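Local coordinates for protein F-93 (Sulfolobus virus 1, PDB 1TBX) that probably acts as a transcription factor, working as a homodimeric winged-helix protein that recognises a palindromic or pseudo-palindromic DNA sequence, at residues V13-Y18 and S79-I84; A24-Y29 and T42-K47; F55-Q60 and Y68-G73. All blocks are in the same frame, centred on the assembly; numbering follows the deposited sequence.

Interaction 1: residues V13-Y18 and S79-I84; sequences VLAYLY and SLKTAI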
loop_
_atom_site.group_PDB
_atom_site.type_symbol
_atom_site.label_atom_id
_atom_site.label_comp_id
_atom_site.label_asym_id
_atom_site.label_seq_id
_atom_site.Cartn_x
_atom_site.Cartn_y
_atom_site.Cartn_z
ATOM N N VAL A 13 -1.034 -1.507 -9.682
ATOM C CA VAL A 13 -1.350 -1.180 -11.048
ATOM C C VAL A 13 -1.088 0.299 -11.218
ATOM O O VAL A 13 -0.379 0.706 -12.118
ATOM C CB VAL A 13 -2.797 -1.507 -11.345
ATOM C CG1 VAL A 13 -3.173 -0.967 -12.726
ATOM C CG2 VAL A 13 -3.091 -3.097 -11.171
ATOM N N LEU A 14 -1.568 1.113 -10.300
ATOM C CA LEU A 14 -1.303 2.540 -10.388
ATOM C C LEU A 14 0.206 2.900 -10.443
ATOM O O LEU A 14 0.652 3.678 -11.299
ATOM C CB LEU A 14 -2.006 3.259 -9.222
ATOM C CG LEU A 14 -2.212 4.756 -9.454
ATOM C CD1 LEU A 14 -2.882 4.941 -10.800
ATOM C CD2 LEU A 14 -3.001 5.423 -8.303
ATOM N N ALA A 15 0.981 2.337 -9.520
ATOM C CA ALA A 15 2.415 2.581 -9.434
ATOM C C ALA A 15 3.079 2.208 -10.739
ATOM O O ALA A 15 3.895 2.951 -11.259
ATOM C CB ALA A 15 3.007 1.758 -8.327
ATOM N N TYR A 16 2.710 1.059 -11.287
ATOM C CA TYR A 16 3.359 0.568 -12.493
ATOM C C TYR A 16 3.067 1.402 -13.731
ATOM O O TYR A 16 3.875 1.455 -14.677
ATOM C CB TYR A 16 3.011 -0.892 -12.703
ATOM C CG TYR A 16 3.959 -1.727 -11.906
ATOM C CD1 TYR A 16 3.870 -1.804 -10.496
ATOM C CD2 TYR A 16 5.020 -2.388 -12.545
ATOM C CE1 TYR A 16 4.813 -2.569 -9.763
ATOM C CE2 TYR A 16 5.956 -3.155 -11.832
ATOM C CZ TYR A 16 5.854 -3.247 -10.461
ATOM O OH TYR A 16 6.810 -4.004 -9.823
ATOM N N LEU A 17 1.922 2.070 -13.724
ATOM C CA LEU A 17 1.541 2.884 -14.863
ATOM C C LEU A 17 2.443 4.130 -14.952
ATOM O O LEU A 17 2.744 4.635 -16.051
ATOM C CB LEU A 17 0.076 3.285 -14.748
ATOM C CG LEU A 17 -0.523 4.069 -15.898
ATOM C CD1 LEU A 17 -0.096 3.428 -17.198
ATOM C CD2 LEU A 17 -2.018 4.077 -15.759
ATOM N N TYR A 18 2.869 4.614 -13.788
ATOM C CA TYR A 18 3.685 5.767 -13.780
ATOM C C TYR A 18 4.886 5.489 -14.653
ATOM O O TYR A 18 5.510 4.435 -14.566
ATOM C CB TYR A 18 4.091 6.192 -12.372
ATOM C CG TYR A 18 4.836 7.520 -12.422
ATOM C CD1 TYR A 18 4.138 8.735 -12.435
ATOM C CD2 TYR A 18 6.246 7.565 -12.503
ATOM C CE1 TYR A 18 4.815 9.970 -12.501
ATOM C CE2 TYR A 18 6.938 8.800 -12.538
ATOM C CZ TYR A 18 6.217 10.006 -12.555
ATOM O OH TYR A 18 6.882 11.246 -12.630
ATOM N N SER A 79 4.091 8.607 -5.216
ATOM C CA SER A 79 4.290 8.219 -3.839
ATOM C C SER A 79 4.020 6.729 -3.600
ATOM O O SER A 79 4.632 6.118 -2.734
ATOM C CB SER A 79 3.474 9.080 -2.899
ATOM O OG SER A 79 2.105 9.007 -3.225
ATOM N N LEU A 80 3.096 6.134 -4.341
ATOM C CA LEU A 80 2.944 4.680 -4.283
ATOM C C LEU A 80 4.185 3.945 -4.808
ATOM O O LEU A 80 4.591 2.950 -4.217
ATOM C CB LEU A 80 1.715 4.213 -5.060
ATOM C CG LEU A 80 0.294 4.540 -4.542
ATOM C CD1 LEU A 80 -0.823 4.200 -5.589
ATOM C CD2 LEU A 80 -0.011 3.932 -3.125
ATOM N N LYS A 81 4.765 4.420 -5.917
ATOM C CA LYS A 81 5.925 3.781 -6.545
ATOM C C LYS A 81 7.060 3.661 -5.539
ATOM O O LYS A 81 7.732 2.613 -5.460
ATOM C CB LYS A 81 6.401 4.596 -7.765
ATOM C CG LYS A 81 7.592 4.017 -8.546
ATOM C CD LYS A 81 7.206 3.117 -9.770
ATOM C CE LYS A 81 6.995 1.553 -9.389
ATOM N NZ LYS A 81 7.545 0.486 -10.338
ATOM N N THR A 82 7.261 4.745 -4.787
ATOM C CA THR A 82 8.342 4.884 -3.820
ATOM C C THR A 82 8.152 3.863 -2.666
ATOM O O THR A 82 9.073 3.146 -2.311
ATOM C CB THR A 82 8.510 6.453 -3.386
ATOM O OG1 THR A 82 9.372 6.618 -2.262
ATOM C CG2 THR A 82 7.301 7.056 -2.812
ATOM N N ALA A 83 6.927 3.778 -2.147
ATOM C CA ALA A 83 6.503 2.743 -1.224
ATOM C C ALA A 83 6.723 1.280 -1.725
ATOM O O ALA A 83 7.446 0.510 -1.068
ATOM C CB ALA A 83 5.070 2.984 -0.813
ATOM N N ILE A 84 6.138 0.901 -2.872
ATOM C CA ILE A 84 6.344 -0.447 -3.454
ATOM C C ILE A 84 7.811 -0.747 -3.751
ATOM O O ILE A 84 8.325 -1.848 -3.477
ATOM C CB ILE A 84 5.525 -0.616 -4.737
ATOM C CG1 ILE A 84 4.031 -0.657 -4.399
ATOM C CG2 ILE A 84 5.966 -1.875 -5.507
ATOM C CD1 ILE A 84 3.175 0.000 -5.403
#
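The amino group of Lys81 lies over the Tyr16 ring in this contact of the winged-helix fold, NZ 4.0 Å from its centroid, with a long, weak ion pair to Glu85 on its own helix. Only 9° separates the NZ-to-centroid line from the ring normal, so the approach is over the middle of the face and qualifies as cation-pi. Reaching that place takes a bent chain: CG leaves anti to the backbone N (chi1 -178°), then the lysine turns at its three remaining torsions. On the way, its methylenes pass beside the end of helix 9-17, with CD 3.6 Å from Ala15 O.

Beneath the lysine the two helices meet steeply, their segment axes 8.4 Å apart at closest and 105° between directions. Ala15 and Lys81 mark the crossing, with CA atoms 4.7 Å apart, a spacing consistent with the small alanine side chain at this point. Ala15 CB faces Ile84 CD1, the far end of the isoleucine's longer branch, while Ile84 CG2 comes obliquely to Tyr16 CE1 at 4.5 Å. Farther along, Leu14 and Leu80 cross at about a right angle.

No hydrogen bond joins the segments; apolar side chains and the single cation-pi contact connect them. The arrangement lays the long C-terminal helix 71-94 against helix 9-17 of the winged-helix core. It also forms part of the dimer interface: Leu14 packs on Phe6, Leu80 on Phe7 and Ala83 on Ser79, all three partners belonging to the second subunit. Within the chain, the buried seam ends at the two leucines, where Leu14 CD2 lies 3.7 Å from Leu80 CD1.

Interaction 2: residues A24-Y29 and T42-K47; sequences ATYDLY and TFYDAK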
loop_
_atom_site.group_PDB
_atom_site.type_symbol
_atom_site.label_atom_id
_atom_site.label_comp_id
_atom_site.label_asym_id
_atom_site.label_seq_id
_atom_site.Cartn_x
_atom_site.Cartn_y
_atom_site.Cartn_z
ATOM N N ALA A 24 -0.313 -0.429 -23.829
ATOM C CA ALA A 24 -1.540 -1.186 -23.992
ATOM C C ALA A 24 -1.846 -1.871 -22.658
ATOM O O ALA A 24 -0.983 -2.513 -22.056
ATOM C CB ALA A 24 -1.410 -2.208 -25.103
ATOM N N THR A 25 -3.082 -1.689 -22.197
ATOM C CA THR A 25 -3.622 -2.271 -20.974
ATOM C C THR A 25 -3.127 -3.698 -20.673
ATOM O O THR A 25 -2.602 -3.953 -19.595
ATOM C CB THR A 25 -5.152 -2.201 -21.065
ATOM O OG1 THR A 25 -5.570 -0.824 -21.180
ATOM C CG2 THR A 25 -5.809 -2.726 -19.792
ATOM N N TYR A 26 -3.245 -4.611 -21.615
ATOM C CA TYR A 26 -2.782 -5.970 -21.358
ATOM C C TYR A 26 -1.265 -6.074 -21.160
ATOM O O TYR A 26 -0.793 -6.912 -20.373
ATOM C CB TYR A 26 -3.279 -6.987 -22.402
ATOM C CG TYR A 26 -2.932 -8.392 -22.011
ATOM C CD1 TYR A 26 -3.659 -9.063 -21.012
ATOM C CD2 TYR A 26 -1.856 -9.046 -22.604
ATOM C CE1 TYR A 26 -3.334 -10.369 -20.635
ATOM C CE2 TYR A 26 -1.515 -10.343 -22.237
ATOM C CZ TYR A 26 -2.252 -11.000 -21.248
ATOM O OH TYR A 26 -1.912 -12.297 -20.907
ATOM N N ASP A 27 -0.502 -5.238 -21.852
ATOM C CA ASP A 27 0.928 -5.221 -21.553
ATOM C C ASP A 27 1.203 -4.727 -20.159
ATOM O O ASP A 27 2.156 -5.196 -19.533
ATOM C CB ASP A 27 1.749 -4.421 -22.554
ATOM C CG ASP A 27 1.810 -5.107 -23.877
ATOM O OD1 ASP A 27 1.631 -6.354 -23.856
ATOM O OD2 ASP A 27 1.966 -4.497 -24.971
ATOM N N LEU A 28 0.393 -3.779 -19.672
ATOM C CA LEU A 28 0.567 -3.323 -18.299
ATOM C C LEU A 28 0.285 -4.498 -17.387
ATOM O O LEU A 28 1.012 -4.724 -16.442
ATOM C CB LEU A 28 -0.318 -2.134 -17.936
ATOM C CG LEU A 28 -0.168 -1.699 -16.457
ATOM C CD1 LEU A 28 1.211 -1.036 -16.173
ATOM C CD2 LEU A 28 -1.312 -0.818 -15.901
ATOM N N TYR A 29 -0.737 -5.274 -17.704
ATOM C CA TYR A 29 -0.953 -6.471 -16.969
ATOM C C TYR A 29 0.263 -7.409 -16.943
ATOM O O TYR A 29 0.619 -7.900 -15.869
ATOM C CB TYR A 29 -2.126 -7.236 -17.516
ATOM C CG TYR A 29 -2.190 -8.581 -16.847
ATOM C CD1 TYR A 29 -2.400 -8.682 -15.472
ATOM C CD2 TYR A 29 -1.957 -9.730 -17.548
ATOM C CE1 TYR A 29 -2.452 -9.893 -14.857
ATOM C CE2 TYR A 29 -2.031 -10.971 -16.937
ATOM C CZ TYR A 29 -2.269 -11.032 -15.597
ATOM O OH TYR A 29 -2.290 -12.224 -14.969
ATOM N N THR A 42 -8.465 -10.148 -11.092
ATOM C CA THR A 42 -8.073 -9.123 -10.161
ATOM C C THR A 42 -7.474 -7.873 -10.869
ATOM O O THR A 42 -7.841 -6.758 -10.507
ATOM C CB THR A 42 -7.368 -9.621 -8.789
ATOM O OG1 THR A 42 -6.202 -8.808 -8.477
ATOM C CG2 THR A 42 -6.923 -11.117 -8.705
ATOM N N PHE A 43 -6.645 -8.044 -11.914
ATOM C CA PHE A 43 -6.053 -6.864 -12.606
ATOM C C PHE A 43 -7.085 -5.937 -13.211
ATOM O O PHE A 43 -6.991 -4.725 -13.021
ATOM C CB PHE A 43 -5.010 -7.243 -13.674
ATOM C CG PHE A 43 -4.546 -6.082 -14.535
ATOM C CD1 PHE A 43 -3.365 -5.418 -14.253
ATOM C CD2 PHE A 43 -5.292 -5.672 -15.676
ATOM C CE1 PHE A 43 -2.908 -4.317 -15.058
ATOM C CE2 PHE A 43 -4.864 -4.557 -16.487
ATOM C CZ PHE A 43 -3.674 -3.892 -16.185
ATOM N N TYR A 44 -8.049 -6.511 -13.944
ATOM C CA TYR A 44 -9.105 -5.728 -14.604
ATOM C C TYR A 44 -10.024 -5.078 -13.584
ATOM O O TYR A 44 -10.452 -3.944 -13.769
ATOM C CB TYR A 44 -9.841 -6.508 -15.733
ATOM C CG TYR A 44 -9.018 -6.451 -17.025
ATOM C CD1 TYR A 44 -8.121 -7.455 -17.356
ATOM C CD2 TYR A 44 -9.079 -5.354 -17.865
ATOM C CE1 TYR A 44 -7.309 -7.366 -18.519
ATOM C CE2 TYR A 44 -8.302 -5.272 -19.023
ATOM C CZ TYR A 44 -7.410 -6.277 -19.336
ATOM O OH TYR A 44 -6.648 -6.197 -20.480
ATOM N N ASP A 45 -10.253 -5.743 -12.464
ATOM C CA ASP A 45 -11.029 -5.114 -11.416
ATOM C C ASP A 45 -10.351 -3.816 -10.992
ATOM O O ASP A 45 -11.007 -2.777 -10.840
ATOM C CB ASP A 45 -11.169 -6.051 -10.248
ATOM C CG ASP A 45 -12.489 -6.731 -10.232
ATOM O OD1 ASP A 45 -13.272 -6.619 -11.228
ATOM O OD2 ASP A 45 -12.836 -7.406 -9.239
ATOM N N ALA A 46 -9.031 -3.876 -10.853
ATOM C CA ALA A 46 -8.265 -2.715 -10.511
ATOM C C ALA A 46 -8.296 -1.638 -11.622
ATOM O O ALA A 46 -8.404 -0.432 -11.323
ATOM C CB ALA A 46 -6.818 -3.118 -10.143
ATOM N N LYS A 47 -8.213 -2.043 -12.895
ATOM C CA LYS A 47 -8.269 -1.032 -13.951
ATOM C C LYS A 47 -9.635 -0.353 -13.832
ATOM O O LYS A 47 -9.715 0.879 -13.786
ATOM C CB LYS A 47 -7.967 -1.609 -15.359
ATOM C CG LYS A 47 -8.148 -0.656 -16.561
ATOM C CD LYS A 47 -8.768 -1.422 -17.765
ATOM C CE LYS A 47 -10.239 -1.059 -18.100
ATOM N NZ LYS A 47 -10.963 -2.154 -18.821
#
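This is an aromatic helix-helix contact in the helix-turn-helix part of the winged-helix domain, where Tyr29 of helix 25-33 packs on Phe43 of helix 40-52. By analogy with other winged-helix proteins, 40-52 is probably the recognition helix. The segment axes stay 10.9 Å apart at their closest and run at 125° to one another, a separation that large side chains fill.

Phe43 meets three residues of helix 25-33: Thr25, Leu28 and Tyr29. Tyr29 CB sits 3.7 Å from the centroid of the phenylalanine ring, almost on its normal, which makes a CH-pi contact. The tyrosine ring follows as an offset edge-to-face pair: its edge turns to the Phe43 face, with centroids 5.2 Å apart and planes at 69°. With CG anti to the backbone N (chi1 172°), the Tyr29 ring swings its CD1 edge onto Phe43, CD1 lying 3.5 Å from Phe43 CB. At the rim of the phenylalanine ring, near its plane, lies Leu28 CD2, 3.9 Å from Phe43 CZ.

A second cluster surrounds the methyl of Thr25. Its CG2 lies 3.6 Å from Tyr44 OH and 3.8 Å from Lys47 CD, so the methyl touches both an aromatic side chain and a lysine methylene. Tyr44 OH also approaches the edge of the Tyr26 ring, on the more exposed side. Inward, Leu28 and Phe43 both pack on Val13 of helix 9-17.

Hydrogen bonds do not cross between the segments. Thr25 OG1 bonds to Glu58 and to Lys65 O of the wing, and Tyr29 OH to Met38 O in the turn. The chemistry therefore divides: rings and methyls set how the two helices pack, while these hydroxyls tie helix 25-33 to the wing strands and to the turn.

Interaction 3: residues F55-Q60 and Y68-G73; sequences FVKERQ and YLTEKG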
loop_
_atom_site.group_PDB
_atom_site.type_symbol
_atom_site.label_atom_id
_atom_site.label_comp_id
_atom_site.label_asym_id
_atom_site.label_seq_id
_atom_site.Cartn_x
_atom_site.Cartn_y
_atom_site.Cartn_z
ATOM N N PHE A 55 -8.369 8.203 -11.451
ATOM C CA PHE A 55 -6.918 8.162 -11.438
ATOM C C PHE A 55 -6.307 7.818 -12.788
ATOM O O PHE A 55 -5.178 8.211 -13.056
ATOM C CB PHE A 55 -6.458 7.111 -10.481
ATOM C CG PHE A 55 -6.827 7.384 -9.065
ATOM C CD1 PHE A 55 -7.884 6.714 -8.468
ATOM C CD2 PHE A 55 -6.096 8.281 -8.301
ATOM C CE1 PHE A 55 -8.216 6.924 -7.144
ATOM C CE2 PHE A 55 -6.441 8.504 -6.971
ATOM C CZ PHE A 55 -7.504 7.810 -6.402
ATOM N N VAL A 56 -7.047 7.096 -13.635
ATOM C CA VAL A 56 -6.526 6.554 -14.896
ATOM C C VAL A 56 -7.534 6.791 -16.002
ATOM O O VAL A 56 -8.751 6.792 -15.759
ATOM C CB VAL A 56 -6.304 5.032 -14.755
ATOM C CG1 VAL A 56 -6.083 4.337 -16.084
ATOM C CG2 VAL A 56 -5.142 4.742 -13.805
ATOM N N LYS A 57 -7.034 6.991 -17.218
ATOM C CA LYS A 57 -7.905 7.076 -18.386
ATOM C C LYS A 57 -7.554 5.959 -19.357
ATOM O O LYS A 57 -6.391 5.653 -19.544
ATOM C CB LYS A 57 -7.818 8.458 -19.054
ATOM C CG LYS A 57 -8.901 9.450 -18.555
ATOM C CD LYS A 57 -8.509 10.965 -18.688
ATOM C CE LYS A 57 -9.597 11.932 -18.087
ATOM N NZ LYS A 57 -9.993 13.118 -18.955
ATOM N N GLU A 58 -8.554 5.323 -19.952
ATOM C CA GLU A 58 -8.262 4.356 -20.987
ATOM C C GLU A 58 -8.777 4.807 -22.351
ATOM O O GLU A 58 -9.984 5.020 -22.500
ATOM C CB GLU A 58 -8.859 3.001 -20.639
ATOM C CG GLU A 58 -8.578 1.921 -21.683
ATOM C CD GLU A 58 -9.030 0.572 -21.202
ATOM O OE1 GLU A 58 -8.208 -0.380 -21.214
ATOM O OE2 GLU A 58 -10.210 0.491 -20.780
ATOM N N ARG A 59 -7.879 4.931 -23.340
ATOM C CA ARG A 59 -8.266 5.249 -24.734
ATOM C C ARG A 59 -7.941 4.133 -25.731
ATOM O O ARG A 59 -6.945 3.412 -25.580
ATOM C CB ARG A 59 -7.616 6.545 -25.218
ATOM C CG ARG A 59 -7.714 7.755 -24.265
ATOM C CD ARG A 59 -7.018 9.022 -24.795
ATOM N NE ARG A 59 -5.912 9.456 -23.941
ATOM C CZ ARG A 59 -4.970 10.334 -24.306
ATOM N NH1 ARG A 59 -4.988 10.887 -25.522
ATOM N NH2 ARG A 59 -4.007 10.677 -23.442
ATOM N N GLN A 60 -8.798 3.979 -26.741
ATOM C CA GLN A 60 -8.495 3.112 -27.882
ATOM C C GLN A 60 -7.686 3.941 -28.906
ATOM O O GLN A 60 -8.227 4.726 -29.655
ATOM C CB GLN A 60 -9.769 2.465 -28.462
ATOM C CG GLN A 60 -9.606 1.689 -29.782
ATOM C CD GLN A 60 -9.230 0.202 -29.620
ATOM O OE1 GLN A 60 -9.652 -0.487 -28.679
ATOM N NE2 GLN A 60 -8.438 -0.290 -30.558
ATOM N N TYR A 68 -3.565 5.973 -19.601
ATOM C CA TYR A 68 -2.891 7.209 -19.249
ATOM C C TYR A 68 -3.210 7.518 -17.821
ATOM O O TYR A 68 -4.164 6.977 -17.239
ATOM C CB TYR A 68 -3.255 8.336 -20.222
ATOM C CG TYR A 68 -2.908 7.907 -21.642
ATOM C CD1 TYR A 68 -3.748 7.022 -22.325
ATOM C CD2 TYR A 68 -1.700 8.293 -22.258
ATOM C CE1 TYR A 68 -3.435 6.555 -23.594
ATOM C CE2 TYR A 68 -1.369 7.832 -23.540
ATOM C CZ TYR A 68 -2.254 6.965 -24.211
ATOM O OH TYR A 68 -2.008 6.469 -25.492
ATOM N N LEU A 69 -2.351 8.341 -17.233
ATOM C CA LEU A 69 -2.527 8.761 -15.861
ATOM C C LEU A 69 -3.291 10.038 -15.869
ATOM O O LEU A 69 -3.340 10.765 -16.851
ATOM C CB LEU A 69 -1.202 8.962 -15.149
ATOM C CG LEU A 69 -0.572 7.677 -14.625
ATOM C CD1 LEU A 69 0.827 8.006 -14.123
ATOM C CD2 LEU A 69 -1.420 7.074 -13.526
ATOM N N THR A 70 -3.904 10.303 -14.746
ATOM C CA THR A 70 -4.740 11.440 -14.598
ATOM C C THR A 70 -3.889 12.408 -13.798
ATOM O O THR A 70 -2.840 12.008 -13.278
ATOM C CB THR A 70 -5.943 10.912 -13.883
ATOM O OG1 THR A 70 -7.106 11.260 -14.631
ATOM C CG2 THR A 70 -6.099 11.452 -12.459
ATOM N N GLU A 71 -4.280 13.676 -13.731
ATOM C CA GLU A 71 -3.605 14.617 -12.848
ATOM C C GLU A 71 -3.426 14.038 -11.434
ATOM O O GLU A 71 -2.293 13.917 -10.941
ATOM C CB GLU A 71 -4.407 15.898 -12.816
ATOM C CG GLU A 71 -4.029 16.846 -13.932
ATOM C CD GLU A 71 -3.651 18.232 -13.415
ATOM O OE1 GLU A 71 -3.200 18.357 -12.244
ATOM O OE2 GLU A 71 -3.808 19.208 -14.181
ATOM N N LYS A 72 -4.541 13.640 -10.811
ATOM C CA LYS A 72 -4.521 13.010 -9.474
ATOM C C LYS A 72 -3.859 11.608 -9.435
ATOM O O LYS A 72 -3.306 11.200 -8.411
ATOM C CB LYS A 72 -5.913 13.092 -8.768
ATOM C CG LYS A 72 -6.790 11.843 -8.600
ATOM C CD LYS A 72 -8.270 12.227 -8.700
ATOM C CE LYS A 72 -9.232 11.112 -8.258
ATOM N NZ LYS A 72 -10.214 11.467 -7.168
ATOM N N GLY A 73 -3.896 10.893 -10.552
ATOM C CA GLY A 73 -3.191 9.634 -10.646
ATOM C C GLY A 73 -1.691 9.854 -10.675
ATOM O O GLY A 73 -0.947 9.123 -10.011
#
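Lys57 and Tyr68 are joined by two backbone hydrogen bonds, the antiparallel hydrogen-bonded pair at the base of the hairpin that forms the wing of this winged-helix domain. Tyr68 N reaches Lys57 O at 2.8 Å, nearly straight (171° at the hydrogen) and in the carbonyl plane; Lys57 N returns to Tyr68 O at 2.9 Å, this time from above the carbonyl plane. A third bond, Thr70 N to Phe55 O at 3.0 Å, is more bent, with 130° at the hydrogen. Gly73, lacking a side chain, brings its CA to 3.4 Å from the same Phe55 O in a CA-H...O contact, so this carbonyl meets both the N-cap residue Thr70 and the first turn of helix 71-94.

On the face carrying Tyr68, Arg59 lays its guanidinium over the ring: CG sets out anti to the carbonyl carbon, and a bend at chi3 brings the group across. Arg59 CZ is 4.0 Å from the Tyr68 centroid, close to the normal, although the two planes are inclined by 44°; this is cation-pi with a tilted cation. Glu61 forms a salt bridge with NH1 of Arg59, and its other carboxylate oxygen makes a weak hydrogen bond with Tyr68 OH, linking both partners to one carboxylate.

The other sheet face bears Val56 and Leu69, whose nearest carbons, CG2 and CD2, are 4.4 Å apart; both side chains also pack on Leu14 and Leu17. At the helix start, Lys72 CE lies 4.1 Å from the Phe55 ring centroid, over one face. Phe55 meets Phe6 of the second subunit edge-to-face.

Polar and apolar duties are thus separated: backbone bonds fix the strand pairing, Arg59 and Glu61 probably steady the Tyr68 ring on the outer face, and Val56 with Leu69 joins the wing to the core.

Helix 9-17 lies between the other elements: interactions 2 and 3 fall inside the chain loop closed by interaction 1, and both touch its first segment. Toward interaction 2, Val13 CG1 is 3.7 Å from Leu28 CD2; toward interaction 3, Leu14 CD1 is 3.8 Å from Val56 CG2. The centres are about 13 to 14 Å apart, and the contacts of Val13 and Leu14 join them through the apolar core. Interactions 2 and 3 also meet through a polar link, Thr25 OG1 to Glu58 OE1 at 2.7 Å, a probable hydrogen bond. Interactions 1 and 3 share helix 71-94 and touch the second subunit, whereas the probable recognition helix 40-52 belongs to interaction 2.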